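Local coordinates for protein cellulase (Bacillus sp. BG-CS10, PDB 5E09) that probably hydrolyses internal beta-1,4-glucosidic bonds of cellulose with a family 5 glycoside hydrolase barrel that is followed by two carbohydrate-binding-type beta modules, at residues A[339-344]-A[366-371]; A[503-508]-A[526-531]. All coordinates share one frame; numbering follows the deposited sequence.

Contact 1 (A[339-344]-A[366-371]); sequences RSATAE and HGNELT
Arg339 lays its guanidinium flat over the imidazole of His366, a parallel guanidinium-imidazole stack in the region that joins the catalytic barrel to the X2 module, an E-set (immunoglobulin-like) beta domain. The two planes are 16° apart with centres 3.8 Å from each other, and NH2 of Arg339 sits above the middle of the ring. Bends at chi2 and chi3 (64°) bring the guanidinium over the ring; the two side chains cross at about a right angle. The ring is also held within its own plane: ND1 of His366 donates a nearly straight bond of 2.8 Å to Ser340 O, which helps fix the rotation of the imidazole. Thr342 OG1 comes obliquely to CE1 of His366, 3.3 Å away. With ND1 donating, the stacked positive guanidinium would probably disfavour a second proton on NE2.

Next to the stack, the amide of Asn368 reaches the backbone of 339-344. Beyond this first shell, Glu294 of helix 286-302 in the catalytic domain takes Arg339 NE in a salt bridge and also accepts from Ser340 N, so a helix of the catalytic domain probably positions the arginine stacked on His366. Ser340 OG turns to Ala423 N, and Thr342 pairs through its backbone with His364 at the edge of the four-stranded sheet. The contact thus ties the chain that follows helix 326-337 to the turn between strands 359-364 and 370-375. Asn368 ND2 reaches Arg339 O at 2.9 Å, with the oxygen in the amide plane but the donor standing 48° out of the carbonyl plane.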
loop_
_atom_site.group_PDB
_atom_site.type_symbol
_atom_site.label_atom_id
_atom_site.label_comp_id
_atom_site.label_asym_id
_atom_site.label_seq_id
_atom_site.Cartn_x
_atom_site.Cartn_y
_atom_site.Cartn_z
ATOM N N ARG A 339 8.063 4.267 17.773
ATOM C CA ARG A 339 7.218 5.340 17.263
ATOM C C ARG A 339 8.001 6.597 16.886
ATOM O O ARG A 339 8.991 6.940 17.532
ATOM C CB ARG A 339 6.141 5.690 18.295
ATOM C CG ARG A 339 5.226 4.522 18.632
ATOM C CD ARG A 339 3.816 4.990 18.963
ATOM N NE ARG A 339 3.169 5.631 17.818
ATOM C CZ ARG A 339 1.942 6.140 17.848
ATOM N NH1 ARG A 339 1.228 6.084 18.967
ATOM N NH2 ARG A 339 1.428 6.706 16.762
ATOM N N SER A 340 7.548 7.267 15.827
ATOM C CA SER A 340 8.077 8.566 15.424
ATOM C C SER A 340 7.062 9.650 15.728
ATOM O O SER A 340 5.854 9.419 15.641
ATOM C CB SER A 340 8.422 8.594 13.932
ATOM O OG SER A 340 9.469 7.697 13.632
ATOM N N ALA A 341 7.548 10.833 16.083
ATOM C CA ALA A 341 6.671 11.980 16.213
ATOM C C ALA A 341 6.204 12.393 14.824
ATOM O O ALA A 341 6.914 12.205 13.829
ATOM C CB ALA A 341 7.373 13.131 16.913
ATOM N N THR A 342 4.996 12.932 14.755
ATOM C CA THR A 342 4.476 13.450 13.504
ATOM C C THR A 342 3.917 14.835 13.792
ATOM O O THR A 342 4.107 15.365 14.887
ATOM C CB THR A 342 3.391 12.528 12.897
ATOM O OG1 THR A 342 2.271 12.446 13.786
ATOM C CG2 THR A 342 3.936 11.124 12.670
ATOM N N ALA A 343 3.243 15.423 12.814
ATOM C CA ALA A 343 2.550 16.687 13.017
ATOM C C ALA A 343 1.242 16.677 12.230
ATOM O O ALA A 343 1.023 15.794 11.403
ATOM C CB ALA A 343 3.427 17.856 12.603
ATOM N N GLU A 344 0.381 17.660 12.484
ATOM C CA GLU A 344 -0.925 17.735 11.836
ATOM C C GLU A 344 -0.803 17.833 10.316
ATOM O O GLU A 344 -1.746 17.524 9.589
ATOM C CB GLU A 344 -1.717 18.928 12.371
ATOM C CG GLU A 344 -1.025 20.265 12.162
ATOM C CD GLU A 344 -1.811 21.430 12.737
ATOM O OE1 GLU A 344 -3.034 21.277 12.952
ATOM O OE2 GLU A 344 -1.202 22.498 12.974
ATOM N N HIS A 366 3.932 11.445 20.191
ATOM C CA HIS A 366 3.869 9.989 20.334
ATOM C C HIS A 366 4.899 9.467 21.341
ATOM O O HIS A 366 5.560 8.455 21.098
ATOM C CB HIS A 366 4.077 9.299 18.976
ATOM C CG HIS A 366 3.010 9.605 17.967
ATOM N ND1 HIS A 366 3.267 9.690 16.615
ATOM C CD2 HIS A 366 1.683 9.836 18.116
ATOM C CE1 HIS A 366 2.144 9.965 15.974
ATOM N NE2 HIS A 366 1.170 10.058 16.860
ATOM N N GLY A 367 5.041 10.170 22.461
ATOM C CA GLY A 367 5.957 9.750 23.507
ATOM C C GLY A 367 7.396 10.192 23.299
ATOM O O GLY A 367 8.260 9.913 24.129
ATOM N N ASN A 368 7.661 10.878 22.193
ATOM C CA ASN A 368 9.001 11.389 21.922
ATOM C C ASN A 368 9.135 12.836 22.359
ATOM O O ASN A 368 8.175 13.440 22.831
ATOM C CB ASN A 368 9.343 11.260 20.437
ATOM C CG ASN A 368 9.441 9.820 19.986
ATOM O OD1 ASN A 368 9.875 8.954 20.745
ATOM N ND2 ASN A 368 9.033 9.553 18.744
ATOM N N GLU A 369 10.333 13.386 22.194
ATOM C CA GLU A 369 10.608 14.771 22.552
ATOM C C GLU A 369 11.317 15.488 21.408
ATOM O O GLU A 369 12.218 14.927 20.787
ATOM C CB GLU A 369 11.469 14.839 23.819
ATOM C CG GLU A 369 10.905 14.095 25.027
ATOM C CD GLU A 369 9.710 14.792 25.653
ATOM O OE1 GLU A 369 9.382 15.928 25.245
ATOM O OE2 GLU A 369 9.082 14.188 26.546
ATOM N N LEU A 370 10.903 16.721 21.129
ATOM C CA LEU A 370 11.597 17.558 20.160
ATOM C C LEU A 370 12.952 17.957 20.729
ATOM O O LEU A 370 13.040 18.341 21.900
ATOM C CB LEU A 370 10.777 18.803 19.828
ATOM C CG LEU A 370 11.374 19.750 18.786
ATOM C CD1 LEU A 370 11.256 19.163 17.383
ATOM C CD2 LEU A 370 10.719 21.123 18.863
ATOM N N THR A 371 14.004 17.861 19.917
ATOM C CA THR A 371 15.340 18.244 20.370
ATOM C C THR A 371 15.972 19.363 19.535
ATOM O O THR A 371 16.958 19.966 19.956
ATOM C CB THR A 371 16.298 17.045 20.374
ATOM O OG1 THR A 371 16.411 16.514 19.049
ATOM C CG2 THR A 371 15.793 15.967 21.318
#

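Contact 2 (A[503-508]-A[526-531]); sequences NEVRDD and LSKNGN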
loop_
_atom_site.group_PDB
_atom_site.type_symbol
_atom_site.label_atom_id
_atom_site.label_comp_id
_atom_site.label_asym_id
_atom_site.label_seq_id
_atom_site.Cartn_x
_atom_site.Cartn_y
_atom_site.Cartn_z
ATOM N N ASN A 503 -18.052 9.501 -18.614
ATOM C CA ASN A 503 -18.903 8.371 -18.986
ATOM C C ASN A 503 -20.048 8.147 -18.001
ATOM O O ASN A 503 -20.975 7.395 -18.290
ATOM C CB ASN A 503 -18.089 7.075 -19.097
ATOM C CG ASN A 503 -17.138 7.072 -20.283
ATOM O OD1 ASN A 503 -17.316 7.816 -21.251
ATOM N ND2 ASN A 503 -16.112 6.233 -20.207
ATOM N N GLU A 504 -19.984 8.781 -16.833
ATOM C CA GLU A 504 -21.012 8.565 -15.822
ATOM C C GLU A 504 -21.655 9.865 -15.355
ATOM O O GLU A 504 -22.086 9.978 -14.212
ATOM C CB GLU A 504 -20.432 7.792 -14.627
ATOM C CG GLU A 504 -19.915 6.407 -15.016
ATOM C CD GLU A 504 -19.439 5.577 -13.834
ATOM O OE1 GLU A 504 -20.148 5.532 -12.803
ATOM O OE2 GLU A 504 -18.352 4.964 -13.940
ATOM N N VAL A 505 -21.726 10.845 -16.247
ATOM C CA VAL A 505 -22.479 12.058 -15.958
ATOM C C VAL A 505 -23.464 12.373 -17.082
ATOM O O VAL A 505 -23.158 12.208 -18.265
ATOM C CB VAL A 505 -21.553 13.287 -15.718
ATOM C CG1 VAL A 505 -20.679 13.073 -14.492
ATOM C CG2 VAL A 505 -20.691 13.564 -16.920
ATOM N N ARG A 506 -24.655 12.813 -16.692
ATOM C CA ARG A 506 -25.688 13.231 -17.627
ATOM C C ARG A 506 -25.234 14.488 -18.376
ATOM O O ARG A 506 -24.249 15.125 -17.994
ATOM C CB ARG A 506 -26.993 13.519 -16.881
ATOM C CG ARG A 506 -27.006 14.945 -16.375
ATOM C CD ARG A 506 -28.090 15.326 -15.374
ATOM N NE ARG A 506 -28.324 14.362 -14.311
ATOM C CZ ARG A 506 -28.848 14.693 -13.136
ATOM N NH1 ARG A 506 -29.139 15.961 -12.870
ATOM N NH2 ARG A 506 -29.042 13.766 -12.210
ATOM N N ASP A 507 -25.958 14.848 -19.434
ATOM C CA ASP A 507 -25.758 16.131 -20.105
ATOM C C ASP A 507 -26.364 17.246 -19.265
ATOM O O ASP A 507 -27.585 17.369 -19.176
ATOM C CB ASP A 507 -26.386 16.131 -21.501
ATOM C CG ASP A 507 -25.814 15.054 -22.401
ATOM O OD1 ASP A 507 -24.570 14.963 -22.511
ATOM O OD2 ASP A 507 -26.613 14.303 -23.002
ATOM N N ASP A 508 -25.512 18.061 -18.660
ATOM C CA ASP A 508 -25.957 19.035 -17.677
ATOM C C ASP A 508 -24.818 19.966 -17.301
ATOM O O ASP A 508 -23.693 19.817 -17.779
ATOM C CB ASP A 508 -26.473 18.321 -16.425
ATOM C CG ASP A 508 -27.455 19.153 -15.625
ATOM O OD1 ASP A 508 -27.543 20.376 -15.861
ATOM O OD2 ASP A 508 -28.134 18.578 -14.743
ATOM N N LEU A 526 -18.621 22.942 -15.465
ATOM C CA LEU A 526 -18.593 22.234 -16.740
ATOM C C LEU A 526 -19.979 22.229 -17.377
ATOM O O LEU A 526 -20.986 22.109 -16.691
ATOM C CB LEU A 526 -18.103 20.793 -16.564
ATOM C CG LEU A 526 -16.762 20.549 -15.865
ATOM C CD1 LEU A 526 -16.437 19.061 -15.845
ATOM C CD2 LEU A 526 -15.648 21.335 -16.534
ATOM N N SER A 527 -20.023 22.379 -18.690
ATOM C CA SER A 527 -21.230 22.107 -19.451
ATOM C C SER A 527 -20.913 20.955 -20.383
ATOM O O SER A 527 -20.082 21.086 -21.283
ATOM C CB SER A 527 -21.696 23.340 -20.227
ATOM O OG SER A 527 -22.126 24.360 -19.343
ATOM N N LYS A 528 -21.546 19.816 -20.138
ATOM C CA LYS A 528 -21.344 18.630 -20.962
ATOM C C LYS A 528 -22.527 18.384 -21.888
ATOM O O LYS A 528 -23.680 18.348 -21.454
ATOM C CB LYS A 528 -21.115 17.384 -20.104
ATOM C CG LYS A 528 -21.224 16.099 -20.921
ATOM C CD LYS A 528 -20.813 14.869 -20.148
ATOM C CE LYS A 528 -21.041 13.592 -20.955
ATOM N NZ LYS A 528 -22.486 13.254 -21.105
ATOM N N ASN A 529 -22.223 18.213 -23.168
ATOM C CA ASN A 529 -23.211 17.817 -24.156
ATOM C C ASN A 529 -22.585 16.846 -25.150
ATOM O O ASN A 529 -21.641 17.196 -25.873
ATOM C CB ASN A 529 -23.779 19.038 -24.865
ATOM C CG ASN A 529 -25.086 18.745 -25.551
ATOM O OD1 ASN A 529 -25.146 18.654 -26.769
ATOM N ND2 ASN A 529 -26.138 18.558 -24.767
ATOM N N GLY A 530 -23.101 15.619 -25.158
ATOM C CA GLY A 530 -22.534 14.551 -25.958
ATOM C C GLY A 530 -21.085 14.322 -25.586
ATOM O O GLY A 530 -20.759 14.110 -24.422
ATOM N N ASN A 531 -20.209 14.393 -26.578
ATOM C CA ASN A 531 -18.788 14.209 -26.347
ATOM C C ASN A 531 -18.046 15.518 -26.146
ATOM O O ASN A 531 -16.816 15.540 -26.168
ATOM C CB ASN A 531 -18.159 13.447 -27.512
ATOM C CG ASN A 531 -18.405 11.955 -27.427
ATOM O OD1 ASN A 531 -17.738 11.249 -26.671
ATOM N ND2 ASN A 531 -19.367 11.467 -28.204
#
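The backbones of Asp508 and Lys528 meet at a steep angle: the direction from Val505 to Asp508 is 104° from that of Leu526 to Gly530, as the loop swings across the strand instead of running beside it. The nearest CA atoms are those of Asp507 and Asn529, 5.1 Å apart. Here the loop 503-508 runs into strand 509-516, the antiparallel neighbour of strand 521-529 in the beta-sheet of the C-terminal carbohydrate-binding module. Lys528 N donates to Asp508 O at 3.2 Å, almost straight at 174°, continuing the pairing of Leu526 with Ile510 to the end of the sheet.

The side chain of Lys528 reaches across this angle. With CG anti to the backbone N (chi1 167°) the chain stays extended as far as CE, then bends at chi4 to bring NZ between two oxygens. One is Val505 O, at 3.1 Å from NZ; the other is Asp507 OD1, 3.0 Å from NZ in a salt bridge. On the way, CD of Lys528 packs against Val505 CG2 at 3.5 Å, and Phe502 of helix 499-502 also touches the lysine. Asp507 OD1 takes a second donor, Gly530 N at 3.1 Å, and the two donors approach from opposite faces of the carboxylate plane. Gly530, whose positive phi favours glycine, turns the chain toward strand 532-536 and presents its N-H to Asp507. Around the loop, Arg506 makes a salt bridge to Glu469 and a long, weak one to Asp508 OD2.

A methionine in place of Lys528 would probably leave Asp507 without its ionic mate and Val505 O without this donor, the carboxylate then held across the contact by Gly530 N alone. The ammonium group joins a charged and a neutral oxygen of one loop, which is likely to favour the ionised carboxylate of Asp507.

How the contacts relate
Contact 1 and contact 2 lie in different modules of one chain, with centres 48 Å apart and nearest atoms about 29 Å apart, so they do not touch. They come in series: 339-344 and 366-371 close before 503-508 opens. Contact 1 sits where the X2 module meets the catalytic barrel, its first segment following helix 326-337 and leaning on helix 286-302. Contact 2 belongs to the nine-stranded antiparallel sheet of the C-terminal module, farther from the centre of the chain. They share no strand or sheet: contact 1 joins the X2 module to the catalytic domain, whereas contact 2 is internal to the last module, and the two are probably structurally independent.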